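Bacterial leucyl aminopeptidase (Legionella pneumophila, PDB 6ESL) probably removes amino-terminal residues, leucine among them, from peptides as a secreted zinc-dependent aminopeptidase of peptidase family M28. Local coordinates at residues Y171-T176 with L238-T243; G184-P189 with Y253-R258; G207-T212 with A220-S225; D302-D307 with S334-W339; N310-L315 with V384-E389. All coordinates share one frame; numbering follows the deposited sequence.

Contact 1 of 5, residues Y171-T176 with L238-T243; sequences YGRTDT and LSSKTT
Y171 lays its ring against S239 at the end of helix 220-239. The CB of S239 sits over one ring face, 3.7 Å from the ring centroid and close to the ring normal, a CH-pi contact shifted toward the rim on the CD1 side. The base of the same side chain meets the helix end, with Y171 CB 3.5 Å from L238 O, and the phenol OH continues past S239 to a hydrogen bond with R235. G172 follows with positive phi in a Schellman motif that ends helix 151-170 and turns the chain toward R173. In R173, CG stands anti to the backbone N (chi1 -167°) and the chain bends at chi2, which carries the guanidinium past L238 to the loop beyond the helix. NH1 of R173 donates to two carbonyls, T242 O at 2.9 Å and S240 O at 3.0 Å; the S240 bond meets its acceptor from above the carbonyl plane. NH2 adds a weak bond to T242 O. NE and NH2 of R173 together hold the D175 carboxylate in a two-bond salt bridge, R173 NE to D175 OD1 at 2.7 Å and R173 NH2 to D175 OD2 at 3.0 Å, each oxygen met on its syn side. T176 closes the segment by setting its CG2 3.5 Å from L238 CD2, beside I195 and F164. One arginine thus ties two carbonyls of the 240-242 turn to the loop leading into strand 176-183, while D175 fixes the rotation of the guanidinium and probably balances its charge at this surface site.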
# COMPACT_ATOMS: atom_id res chain seq x y z
N TYR B 171 12.28 -31.62 19.50
CA TYR B 171 11.35 -32.15 18.49
C TYR B 171 11.97 -33.06 17.43
O TYR B 171 11.27 -33.60 16.55
CB TYR B 171 10.54 -30.96 17.85
CG TYR B 171 9.82 -30.15 18.95
CD1 TYR B 171 8.77 -30.70 19.67
CD2 TYR B 171 10.25 -28.89 19.34
CE1 TYR B 171 8.14 -30.03 20.72
CE2 TYR B 171 9.63 -28.21 20.39
CZ TYR B 171 8.56 -28.78 21.07
OH TYR B 171 7.91 -28.14 22.11
N GLY B 172 13.29 -33.28 17.50
CA GLY B 172 14.00 -34.04 16.46
C GLY B 172 13.97 -33.37 15.08
O GLY B 172 13.93 -34.03 14.04
N ARG B 173 14.00 -32.05 15.06
CA ARG B 173 14.13 -31.36 13.78
C ARG B 173 15.64 -31.40 13.47
O ARG B 173 16.45 -30.97 14.30
CB ARG B 173 13.58 -29.93 13.89
CG ARG B 173 13.39 -29.28 12.55
CD ARG B 173 12.08 -29.60 11.84
NE ARG B 173 12.21 -29.11 10.47
CZ ARG B 173 11.24 -28.94 9.56
NH1 ARG B 173 9.94 -29.14 9.86
NH2 ARG B 173 11.55 -28.50 8.34
N THR B 174 16.01 -31.98 12.32
CA THR B 174 17.44 -32.23 11.96
C THR B 174 17.93 -31.29 10.85
O THR B 174 19.08 -31.37 10.47
CB THR B 174 17.67 -33.67 11.41
OG1 THR B 174 17.00 -33.77 10.15
CG2 THR B 174 17.14 -34.74 12.35
N ASP B 175 17.11 -30.39 10.34
CA ASP B 175 17.52 -29.56 9.20
C ASP B 175 17.76 -28.08 9.65
O ASP B 175 17.60 -27.15 8.87
CB ASP B 175 16.53 -29.71 8.02
CG ASP B 175 15.13 -29.09 8.29
OD1 ASP B 175 14.77 -28.93 9.49
OD2 ASP B 175 14.39 -28.80 7.29
N THR B 176 18.16 -27.92 10.91
CA THR B 176 18.36 -26.63 11.51
C THR B 176 19.82 -26.26 11.73
O THR B 176 20.70 -27.10 11.76
CB THR B 176 17.62 -26.42 12.88
OG1 THR B 176 18.03 -27.37 13.86
CG2 THR B 176 16.14 -26.37 12.72
N LEU B 238 9.41 -25.78 14.33
CA LEU B 238 10.38 -26.83 14.72
C LEU B 238 9.71 -28.14 15.07
O LEU B 238 10.34 -29.19 14.89
CB LEU B 238 11.19 -26.41 15.93
CG LEU B 238 12.22 -25.34 15.70
CD1 LEU B 238 12.78 -24.93 17.04
CD2 LEU B 238 13.29 -25.84 14.73
N SER B 239 8.49 -28.06 15.63
CA SER B 239 7.72 -29.25 16.04
C SER B 239 6.89 -29.79 14.86
O SER B 239 6.36 -30.88 14.94
CB SER B 239 6.82 -28.92 17.24
OG SER B 239 5.74 -28.11 16.82
N SER B 240 6.82 -29.11 13.73
CA SER B 240 6.17 -29.74 12.60
C SER B 240 7.13 -30.71 11.84
O SER B 240 8.36 -30.66 11.98
CB SER B 240 5.56 -28.71 11.67
OG SER B 240 6.54 -27.90 11.11
N LYS B 241 6.52 -31.55 11.02
CA LYS B 241 7.20 -32.54 10.24
C LYS B 241 7.21 -32.17 8.77
O LYS B 241 7.68 -32.95 7.96
CB LYS B 241 6.45 -33.85 10.40
CG LYS B 241 6.10 -34.20 11.83
CD LYS B 241 7.32 -34.63 12.64
CE LYS B 241 6.87 -35.15 14.00
NZ LYS B 241 7.97 -35.85 14.68
N THR B 242 6.75 -30.96 8.43
CA THR B 242 6.67 -30.56 7.05
C THR B 242 8.05 -30.22 6.51
O THR B 242 8.93 -29.63 7.20
CB THR B 242 5.82 -29.29 6.93
OG1 THR B 242 4.64 -29.47 7.70
CG2 THR B 242 5.50 -28.92 5.47
N THR B 243 8.19 -30.54 5.23
CA THR B 243 9.34 -30.18 4.45
C THR B 243 8.89 -28.99 3.60
O THR B 243 8.04 -29.15 2.72
CB THR B 243 9.83 -31.37 3.60
OG1 THR B 243 10.28 -32.41 4.49
CG2 THR B 243 10.96 -30.92 2.59

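Contact 2 of 5, residues G184-P189 with Y253-R258; sequences GWYKQP and YAAEER. With ZN (zinc ion), chain E.
Y186 and R258 reach each other because both side chains start with CG beside the backbone N (chi1 -68° in Y186) and the arginine then folds at chi2 and chi3, curling its aliphatic part round the phenol end. R258 CG comes within 3.6 Å of Y186 CE1. NE of R258 donates to Y186 OH at 2.8 Å in a nearly straight bond, with the oxygen close to the guanidinium plane; R258 NH2 adds a weak second bond to the same oxygen. Ring and guanidinium are turned steeply, 63° apart, and the arginine nitrogen approaches at the ring edge. One ring face carries A255, whose CB lies 4.4 Å from Y186 CG.

The contact joins the corner between strands 176-183 and 188-195 to the loop that leaves strand 248-253 in the mixed sheet of the M28 peptidase fold. That loop carries E257, a zinc ligand, through OE2. Q188 is set differently: its CG is anti to the backbone N (chi1 -177°) and the chain runs extended, so that OE1 accepts the N-H of A255 (A255 N to Q188 OE1 3.1 Å), nearly along the C=O axis. A254 CB lies beside the OE1 edge of the amide, 3.4 Å from Q188 OE1, and 3.2 Å from the backbone Q188 O. NE2 of Q188 is held in turn by the carbonyls of R146 and G153, which fixes which way the amide is flipped. From across the dimer interface, E22 of the second subunit hydrogen-bonds Y186 OH and forms a salt bridge with R258 NH2.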
# COMPACT_ATOMS: atom_id res chain seq x y z
N GLY B 184 30.20 -5.42 14.75
CA GLY B 184 31.33 -4.50 14.96
C GLY B 184 31.74 -4.27 16.41
O GLY B 184 32.01 -5.21 17.12
N TRP B 185 31.86 -3.00 16.81
CA TRP B 185 32.34 -2.71 18.15
C TRP B 185 31.36 -3.16 19.19
O TRP B 185 31.70 -3.28 20.35
CB TRP B 185 32.95 -1.22 18.22
CG TRP B 185 31.88 -0.38 18.69
CD1 TRP B 185 30.76 -0.10 18.01
CD2 TRP B 185 31.71 0.16 20.01
NE1 TRP B 185 29.90 0.62 18.78
CE2 TRP B 185 30.46 0.80 20.02
CE3 TRP B 185 32.50 0.20 21.17
CZ2 TRP B 185 29.96 1.46 21.14
CZ3 TRP B 185 32.00 0.86 22.29
CH2 TRP B 185 30.74 1.48 22.27
N TYR B 186 30.11 -3.39 18.81
CA TYR B 186 29.14 -3.83 19.80
C TYR B 186 29.38 -5.28 20.16
O TYR B 186 29.48 -6.14 19.27
CB TYR B 186 27.70 -3.69 19.28
CG TYR B 186 27.29 -2.24 19.10
CD1 TYR B 186 26.82 -1.50 20.17
CD2 TYR B 186 27.43 -1.62 17.87
CE1 TYR B 186 26.55 -0.13 20.05
CE2 TYR B 186 27.07 -0.28 17.70
CZ TYR B 186 26.61 0.47 18.83
OH TYR B 186 26.31 1.83 18.72
N LYS B 187 29.44 -5.56 21.45
CA LYS B 187 29.69 -6.96 21.83
C LYS B 187 28.53 -7.92 21.65
O LYS B 187 28.76 -9.11 21.47
CB LYS B 187 30.25 -7.04 23.25
CG LYS B 187 29.40 -6.37 24.28
CD LYS B 187 29.97 -6.58 25.68
CE LYS B 187 31.12 -5.61 25.98
NZ LYS B 187 31.21 -5.58 27.47
N GLN B 188 27.27 -7.44 21.68
CA GLN B 188 26.10 -8.33 21.34
C GLN B 188 26.03 -8.70 19.86
O GLN B 188 25.92 -7.80 19.01
CB GLN B 188 24.79 -7.65 21.75
CG GLN B 188 23.46 -8.37 21.57
CD GLN B 188 22.34 -7.44 21.93
OE1 GLN B 188 22.06 -6.48 21.14
NE2 GLN B 188 21.68 -7.64 23.12
N PRO B 189 26.11 -9.98 19.53
CA PRO B 189 25.88 -10.44 18.17
C PRO B 189 24.43 -10.55 17.86
O PRO B 189 23.57 -10.67 18.81
CB PRO B 189 26.46 -11.83 18.15
CG PRO B 189 26.36 -12.31 19.55
CD PRO B 189 26.22 -11.15 20.48
N TYR B 253 17.81 -9.59 16.08
CA TYR B 253 18.85 -8.67 15.77
C TYR B 253 19.42 -8.02 17.02
O TYR B 253 18.68 -7.70 17.90
CB TYR B 253 18.29 -7.53 14.86
CG TYR B 253 17.60 -8.02 13.66
CD1 TYR B 253 18.35 -8.54 12.55
CD2 TYR B 253 16.22 -7.94 13.55
CE1 TYR B 253 17.70 -8.93 11.39
CE2 TYR B 253 15.56 -8.43 12.43
CZ TYR B 253 16.29 -8.90 11.36
OH TYR B 253 15.63 -9.33 10.25
N ALA B 254 20.73 -7.80 17.03
CA ALA B 254 21.40 -7.00 18.01
C ALA B 254 21.25 -5.51 17.68
O ALA B 254 21.09 -5.14 16.50
CB ALA B 254 22.90 -7.33 17.96
N ALA B 255 21.34 -4.67 18.73
CA ALA B 255 21.65 -3.29 18.56
C ALA B 255 20.68 -2.52 17.63
O ALA B 255 21.08 -1.58 16.92
CB ALA B 255 23.13 -3.13 18.06
N GLU B 256 19.42 -2.88 17.63
CA GLU B 256 18.39 -2.15 16.94
C GLU B 256 18.28 -0.71 17.45
O GLU B 256 18.13 0.22 16.64
CB GLU B 256 17.09 -2.85 16.92
CG GLU B 256 16.03 -2.25 15.99
CD GLU B 256 15.25 -1.07 16.59
OE1 GLU B 256 15.42 -0.82 17.83
OE2 GLU B 256 14.67 -0.27 15.78
N GLU B 257 18.45 -0.54 18.79
CA GLU B 257 18.24 0.77 19.42
C GLU B 257 19.40 1.69 19.14
O GLU B 257 19.37 2.85 19.48
CB GLU B 257 18.10 0.60 20.91
CG GLU B 257 16.88 -0.21 21.36
CD GLU B 257 15.56 0.51 21.16
OE1 GLU B 257 15.54 1.62 20.64
OE2 GLU B 257 14.58 -0.12 21.54
N ARG B 258 20.48 1.16 18.52
CA ARG B 258 21.68 1.98 18.13
C ARG B 258 21.57 2.46 16.70
O ARG B 258 22.52 3.05 16.18
CB ARG B 258 22.97 1.21 18.34
CG ARG B 258 23.03 0.56 19.78
CD ARG B 258 23.16 1.64 20.86
NE ARG B 258 24.31 2.46 20.63
CZ ARG B 258 24.71 3.46 21.45
NH1 ARG B 258 24.11 3.70 22.63
NH2 ARG B 258 25.84 4.10 21.18
ZN ZN E . 12.81 0.52 19.82

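Contact 3 of 5, residues G207-T212 with A220-S225; sequences GAHMDT and AGDDGS. With ZN (zinc ion), chain F; ZN (zinc ion), chain E.
The two-zinc centre of this M28 aminopeptidase is built partly between the end of strand 203-209 and the start of helix 220-239, the first step of a beta-alpha-beta unit. H209, at the strand end, and D222, near the start of helix 220-239, share one zinc ion: H209 NE2 lies 2.2 Å from it and D222 OD1 2.0 Å. The imidazole ring and the D222 carboxylate stand almost perpendicular, 87° apart. D222 OD2 reaches the second zinc ion at a longer 2.5 Å, so the carboxylate bridges the pair; D284 completes the protein ligands of the first ion and E257 those of the second. A water also binds the first ion.

D223, preceded by a cis peptide, holds the histidine at one ring face and at its backbone. Its CB lies over that face of the H209 ring, 3.5 Å from the centroid, in a CH-pi contact. Its OD2 accepts the backbone N-H of H209 (N to OD2 3.2 Å) in an almost straight bond, on the anti side of the carboxylate, while OD1 takes the backbone N-H of M285. On the ring nitrogen that does not bind zinc, H209 ND1 donates to D211 OD1 at 2.9 Å, and D211 OD2 accepts the N-H of E257. With ND1 donating to a carboxylate, NE2 keeps its lone pair for zinc, and D211 and D223 act as a second shell that limits the ring's rotation.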
# COMPACT_ATOMS: atom_id res chain seq x y z
N GLY B 207 11.78 -11.75 11.95
CA GLY B 207 12.67 -11.12 12.90
C GLY B 207 12.05 -10.35 14.02
O GLY B 207 10.84 -10.01 13.98
N ALA B 208 12.91 -9.98 14.95
CA ALA B 208 12.62 -9.13 16.11
C ALA B 208 14.00 -8.65 16.61
O ALA B 208 15.03 -9.27 16.25
CB ALA B 208 11.96 -10.00 17.22
N HIS B 209 14.05 -7.70 17.49
CA HIS B 209 15.28 -7.23 18.05
C HIS B 209 15.35 -7.59 19.51
O HIS B 209 14.41 -7.49 20.18
CB HIS B 209 15.58 -5.76 17.74
CG HIS B 209 14.74 -4.75 18.42
ND1 HIS B 209 15.10 -4.16 19.59
CD2 HIS B 209 13.60 -4.16 18.04
CE1 HIS B 209 14.19 -3.27 19.92
NE2 HIS B 209 13.27 -3.27 19.00
N MET B 210 16.55 -7.92 19.98
CA MET B 210 16.69 -8.52 21.29
C MET B 210 17.06 -7.44 22.33
O MET B 210 17.06 -7.71 23.57
CB MET B 210 17.81 -9.60 21.23
CG MET B 210 19.23 -9.07 21.11
SD MET B 210 20.42 -10.42 21.28
CE MET B 210 20.38 -11.23 19.72
N ASP B 211 17.48 -6.28 21.85
CA ASP B 211 18.10 -5.28 22.69
C ASP B 211 17.17 -4.23 23.29
O ASP B 211 16.01 -4.12 22.91
CB ASP B 211 19.28 -4.58 21.95
CG ASP B 211 18.79 -3.70 20.79
OD1 ASP B 211 17.96 -4.19 20.03
OD2 ASP B 211 19.29 -2.55 20.67
N THR B 212 17.76 -3.46 24.20
CA THR B 212 17.17 -2.32 24.87
C THR B 212 18.17 -1.22 25.00
O THR B 212 19.37 -1.34 24.59
CB THR B 212 16.73 -2.69 26.31
OG1 THR B 212 17.92 -2.92 27.15
CG2 THR B 212 15.81 -3.88 26.31
N ALA B 220 9.85 -4.80 27.97
CA ALA B 220 8.84 -5.79 27.76
C ALA B 220 8.18 -5.66 26.38
O ALA B 220 8.07 -6.61 25.62
CB ALA B 220 7.83 -5.72 28.91
N GLY B 221 7.59 -4.50 26.16
CA GLY B 221 6.97 -4.16 24.89
C GLY B 221 8.01 -4.05 23.80
O GLY B 221 7.91 -4.76 22.77
N ASP B 222 8.99 -3.22 24.06
CA ASP B 222 10.05 -3.07 23.09
C ASP B 222 11.36 -3.63 23.49
O ASP B 222 12.10 -2.99 24.23
CB ASP B 222 10.14 -1.54 22.91
CG ASP B 222 11.06 -1.10 21.80
OD1 ASP B 222 11.40 -1.90 20.90
OD2 ASP B 222 11.43 0.09 21.84
N ASP B 223 11.78 -4.76 22.86
CA ASP B 223 11.02 -5.65 21.99
C ASP B 223 11.11 -7.07 22.53
O ASP B 223 11.20 -8.04 21.77
CB ASP B 223 11.52 -5.60 20.57
CG ASP B 223 10.67 -6.39 19.63
OD1 ASP B 223 9.47 -6.59 19.87
OD2 ASP B 223 11.21 -6.76 18.54
N GLY B 224 10.95 -7.16 23.85
CA GLY B 224 10.72 -8.44 24.49
C GLY B 224 9.54 -9.17 23.87
O GLY B 224 9.60 -10.35 23.60
N SER B 225 8.45 -8.42 23.67
CA SER B 225 7.19 -8.98 23.17
C SER B 225 7.42 -9.59 21.79
O SER B 225 7.06 -10.75 21.56
CB SER B 225 6.12 -7.90 23.15
OG SER B 225 6.45 -6.81 22.26
ZN ZN F . 11.71 -1.78 18.97
ZN ZN E . 12.81 0.52 19.82
O HOH W 1 10.17 -0.24 18.73

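Contact 4 of 5, residues D302-D307 with S334-W339; sequences DYTDRD and SDHASW
H336 turns its imidazole toward the loop 302-304 from near the beginning of the short helix 336-340. From CB, the first torsion (chi1 56°) places CG between the backbone N and the carbonyl carbon and swings the ring toward the loop, and chi2 (-72°) turns its CD2-NE2 edge to it. CD2 meets two groups: Y303 O at 3.4 Å, near the ring plane, and T304 CG2 at 3.6 Å, which approaches obliquely. At the tip, H336 NE2 is 2.8 Å from a water lying in the ring plane, and that water donates to D302 O at a rather short 2.5 Å, a value to be taken with caution. The water therefore bridges histidine and loop where the direct gap from H336 NE2 to D302 O is 4.0 Å. Y303 O has no hydrogen-bonding partner in the model; the CD2 edge of H336 lies against it. Next to the histidine, A337 CB touches Y303 CB at 4.3 Å, while the tyrosine ring leads away to hydrogen-bond G104 of the second subunit through OH. The contact thus places helix 336-340 beside the loop that joins strand 297-300 to helix 306-320, with H336 stacked on F348 of strand 346-350.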
# COMPACT_ATOMS: atom_id res chain seq x y z
N ASP B 302 5.28 2.81 5.84
CA ASP B 302 6.52 3.50 5.47
C ASP B 302 7.69 2.48 5.62
O ASP B 302 7.74 1.72 6.59
CB ASP B 302 6.73 4.87 6.06
CG ASP B 302 6.97 4.83 7.52
OD1 ASP B 302 6.69 3.79 8.14
OD2 ASP B 302 7.43 5.86 8.04
N TYR B 303 8.58 2.49 4.62
CA TYR B 303 9.77 1.62 4.51
C TYR B 303 9.45 0.15 4.42
O TYR B 303 10.20 -0.71 4.90
CB TYR B 303 10.78 1.95 5.61
CG TYR B 303 11.06 3.44 5.57
CD1 TYR B 303 11.97 3.99 4.66
CD2 TYR B 303 10.39 4.34 6.41
CE1 TYR B 303 12.20 5.34 4.61
CE2 TYR B 303 10.66 5.69 6.37
CZ TYR B 303 11.54 6.19 5.45
OH TYR B 303 11.76 7.55 5.46
N THR B 304 8.34 -0.15 3.75
CA THR B 304 7.89 -1.51 3.63
C THR B 304 7.38 -1.75 2.17
O THR B 304 6.99 -0.83 1.51
CB THR B 304 6.71 -1.82 4.54
OG1 THR B 304 5.65 -0.90 4.36
CG2 THR B 304 7.12 -1.80 6.07
N ASP B 305 7.31 -3.00 1.79
CA ASP B 305 6.85 -3.45 0.50
C ASP B 305 5.36 -3.42 0.51
O ASP B 305 4.70 -4.00 1.34
CB ASP B 305 7.34 -4.85 0.20
CG ASP B 305 6.91 -5.34 -1.17
OD1 ASP B 305 7.49 -4.84 -2.14
OD2 ASP B 305 5.97 -6.23 -1.28
N ARG B 306 4.83 -2.73 -0.49
CA ARG B 306 3.40 -2.60 -0.64
C ARG B 306 2.65 -3.89 -0.80
O ARG B 306 1.66 -4.13 -0.06
CB ARG B 306 3.13 -1.60 -1.81
CG ARG B 306 1.65 -1.57 -2.24
CD ARG B 306 1.42 -0.50 -3.28
NE ARG B 306 0.01 -0.08 -3.22
CZ ARG B 306 -0.51 0.92 -3.96
NH1 ARG B 306 0.28 1.64 -4.79
NH2 ARG B 306 -1.80 1.17 -3.91
N ASP B 307 3.04 -4.77 -1.73
CA ASP B 307 2.34 -6.04 -1.87
C ASP B 307 2.47 -6.94 -0.65
O ASP B 307 1.53 -7.58 -0.25
CB ASP B 307 2.78 -6.81 -3.11
CG ASP B 307 2.32 -6.16 -4.40
OD1 ASP B 307 1.43 -5.28 -4.38
OD2 ASP B 307 2.86 -6.55 -5.46
N SER B 334 12.37 0.44 12.43
CA SER B 334 12.81 -0.84 12.92
C SER B 334 13.51 -1.63 11.83
O SER B 334 13.74 -1.14 10.75
CB SER B 334 11.63 -1.65 13.45
OG SER B 334 12.02 -2.63 14.36
N ASP B 335 13.86 -2.87 12.16
CA ASP B 335 14.78 -3.65 11.34
C ASP B 335 14.31 -4.01 9.92
O ASP B 335 15.13 -4.25 9.06
CB ASP B 335 15.28 -4.93 12.11
CG ASP B 335 15.93 -4.56 13.37
OD1 ASP B 335 17.01 -3.92 13.29
OD2 ASP B 335 15.37 -5.02 14.45
N HIS B 336 13.01 -3.96 9.66
CA HIS B 336 12.54 -4.15 8.30
C HIS B 336 13.16 -3.16 7.35
O HIS B 336 13.36 -3.49 6.17
CB HIS B 336 11.02 -4.02 8.25
CG HIS B 336 10.53 -2.71 8.78
ND1 HIS B 336 10.56 -2.41 10.14
CD2 HIS B 336 10.03 -1.61 8.13
CE1 HIS B 336 10.10 -1.15 10.27
NE2 HIS B 336 9.79 -0.65 9.06
N ALA B 337 13.54 -1.99 7.85
CA ALA B 337 14.09 -0.95 6.98
C ALA B 337 15.40 -1.34 6.35
O ALA B 337 15.71 -0.92 5.23
CB ALA B 337 14.21 0.39 7.73
N SER B 338 16.21 -2.07 7.12
CA SER B 338 17.45 -2.61 6.63
C SER B 338 17.32 -3.48 5.38
O SER B 338 18.15 -3.33 4.44
CB SER B 338 18.22 -3.30 7.76
OG SER B 338 18.41 -2.38 8.85
N TRP B 339 16.26 -4.30 5.34
CA TRP B 339 15.93 -5.13 4.19
C TRP B 339 15.34 -4.30 3.05
O TRP B 339 15.78 -4.41 1.86
CB TRP B 339 14.99 -6.25 4.61
CG TRP B 339 15.53 -7.20 5.56
CD1 TRP B 339 15.31 -7.20 6.93
CD2 TRP B 339 16.46 -8.31 5.32
NE1 TRP B 339 16.01 -8.21 7.51
CE2 TRP B 339 16.70 -8.92 6.55
CE3 TRP B 339 17.02 -8.86 4.19
CZ2 TRP B 339 17.51 -10.01 6.67
CZ3 TRP B 339 17.85 -10.00 4.33
CH2 TRP B 339 18.07 -10.54 5.54
O HOH W 2 8.64 1.86 8.87

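Contact 5 of 5, residues N310-L315 with V384-E389; sequences NYLAKL and VAFAIE
Apolar contacts come mainly from two leucines that meet F386 of helix 373-391. L312 approaches the ring obliquely, its CD2 3.6 Å from F386 CD1. L315 comes to the ring edge instead, with CD1 4.1 Å from F386 CD1 and 4.0 Å from F386 CA, so that this methyl lies against the root of the phenylalanine as well as its rim. F386 extends toward both because its CG is anti to the backbone N (chi1 -175°). The L315 and E389 side chains pass in opposite directions, with L315 CD2 4.1 Å from E389 CG.

Polar groups meet at Y311 and E389 without a hydrogen bond between them. The phenol oxygen of Y311 presses on the glutamate's methylene groups, with OH 3.1 Å from E389 CB and 3.4 Å from E389 CG, and the ring is turned 76° from the carboxylate. Their polar ends have partners elsewhere: Y311 OH hydrogen-bonds E114 O, whereas the buried E389 carboxylate is held by Y319 OH and by the backbone N atoms of K116 and H117, which should stabilise its negative charge.

The helix segments cross steeply, at 113°, with axes 10.7 Å apart, a separation spanned by large side chains. Such helix-on-helix packing belongs to the alpha-beta-alpha architecture of M28 peptidases, in which helices flank a central mixed sheet.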
# COMPACT_ATOMS: atom_id res chain seq x y z
N ASN B 310 0.13 -5.54 2.12
CA ASN B 310 -1.26 -5.98 1.80
C ASN B 310 -1.51 -7.43 2.09
O ASN B 310 -2.57 -7.78 2.60
CB ASN B 310 -1.61 -5.72 0.31
CG ASN B 310 -1.71 -4.21 -0.04
OD1 ASN B 310 -1.93 -3.36 0.83
ND2 ASN B 310 -1.66 -3.91 -1.38
N TYR B 311 -0.55 -8.29 1.78
CA TYR B 311 -0.68 -9.68 2.12
C TYR B 311 -0.80 -9.93 3.67
O TYR B 311 -1.63 -10.71 4.13
CB TYR B 311 0.51 -10.49 1.56
CG TYR B 311 0.37 -11.94 1.75
CD1 TYR B 311 -0.68 -12.64 1.16
CD2 TYR B 311 1.33 -12.66 2.47
CE1 TYR B 311 -0.78 -14.03 1.32
CE2 TYR B 311 1.22 -14.01 2.67
CZ TYR B 311 0.20 -14.71 2.08
OH TYR B 311 0.10 -16.07 2.26
N LEU B 312 0.00 -9.22 4.45
CA LEU B 312 -0.19 -9.28 5.90
C LEU B 312 -1.61 -8.90 6.31
O LEU B 312 -2.16 -9.50 7.15
CB LEU B 312 0.77 -8.34 6.67
CG LEU B 312 2.21 -8.66 6.77
CD1 LEU B 312 2.74 -7.70 7.87
CD2 LEU B 312 2.53 -10.07 7.10
N ALA B 313 -2.16 -7.86 5.73
CA ALA B 313 -3.55 -7.46 6.04
C ALA B 313 -4.50 -8.62 5.81
O ALA B 313 -5.33 -8.91 6.66
CB ALA B 313 -3.94 -6.20 5.23
N LYS B 314 -4.34 -9.32 4.70
CA LYS B 314 -5.15 -10.50 4.39
C LYS B 314 -4.94 -11.66 5.35
O LYS B 314 -5.89 -12.28 5.79
CB LYS B 314 -4.86 -11.00 2.98
CG LYS B 314 -5.60 -10.19 1.93
CD LYS B 314 -5.04 -10.40 0.53
CE LYS B 314 -5.61 -11.68 -0.10
NZ LYS B 314 -4.85 -11.79 -1.38
N LEU B 315 -3.67 -11.92 5.70
CA LEU B 315 -3.37 -12.95 6.66
C LEU B 315 -4.00 -12.61 7.97
O LEU B 315 -4.52 -13.52 8.63
CB LEU B 315 -1.86 -13.15 6.88
CG LEU B 315 -1.03 -13.72 5.75
CD1 LEU B 315 0.44 -13.63 6.11
CD2 LEU B 315 -1.45 -15.18 5.46
N VAL B 384 3.63 -17.43 12.39
CA VAL B 384 3.40 -18.85 11.98
C VAL B 384 2.71 -18.92 10.61
O VAL B 384 3.14 -19.67 9.72
CB VAL B 384 2.62 -19.69 13.01
CG1 VAL B 384 2.19 -21.07 12.48
CG2 VAL B 384 3.49 -19.90 14.21
N ALA B 385 1.69 -18.09 10.43
CA ALA B 385 0.93 -18.14 9.18
C ALA B 385 1.77 -17.63 8.00
O ALA B 385 1.73 -18.22 6.91
CB ALA B 385 -0.35 -17.36 9.32
N PHE B 386 2.50 -16.54 8.18
CA PHE B 386 3.42 -16.02 7.21
C PHE B 386 4.48 -17.06 6.80
O PHE B 386 4.71 -17.31 5.63
CB PHE B 386 4.11 -14.78 7.86
CG PHE B 386 5.03 -14.00 6.99
CD1 PHE B 386 4.52 -12.94 6.21
CD2 PHE B 386 6.40 -14.23 6.98
CE1 PHE B 386 5.37 -12.17 5.40
CE2 PHE B 386 7.25 -13.46 6.17
CZ PHE B 386 6.72 -12.44 5.38
N ALA B 387 5.07 -17.72 7.79
CA ALA B 387 6.08 -18.75 7.50
C ALA B 387 5.48 -19.87 6.66
O ALA B 387 5.98 -20.18 5.55
CB ALA B 387 6.65 -19.33 8.79
N ILE B 388 4.40 -20.44 7.16
CA ILE B 388 3.85 -21.63 6.50
C ILE B 388 3.33 -21.28 5.11
O ILE B 388 3.65 -21.98 4.16
CB ILE B 388 2.81 -22.35 7.38
CG1 ILE B 388 3.47 -22.98 8.61
CG2 ILE B 388 2.03 -23.37 6.58
CD1 ILE B 388 2.51 -23.37 9.69
N GLU B 389 2.58 -20.20 4.94
CA GLU B 389 2.10 -19.86 3.60
C GLU B 389 3.23 -19.62 2.61
O GLU B 389 3.17 -20.14 1.50
CB GLU B 389 1.20 -18.60 3.57
CG GLU B 389 -0.20 -18.87 4.12
CD GLU B 389 -1.11 -19.62 3.12
OE1 GLU B 389 -0.74 -19.66 1.90
OE2 GLU B 389 -2.18 -20.17 3.58

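How the contacts relate
Contacts 2 and 3 supply ligands of the two-zinc site and share one zinc ion, with centres about 13 Å apart; a probable hydrogen bond from Y253 N to A208 O (2.8 Å) helps join them. Contact 4 borders both: Y253 OH meets W339 NE1 at 3.0 Å, and D335 OD2 packs on H209 CB at 3.4 Å. The side chain of H336 remains about 9 Å from a zinc ion. Contacts 4 and 5 occupy successive parts of helix 306-320, their centres about 16 Å apart. Contact 1, at the far end of helix 220-239 from the metal ligands, has its centre about 26 Å from that of contact 3. Contacts 2, 4 and 5 also touch the second subunit.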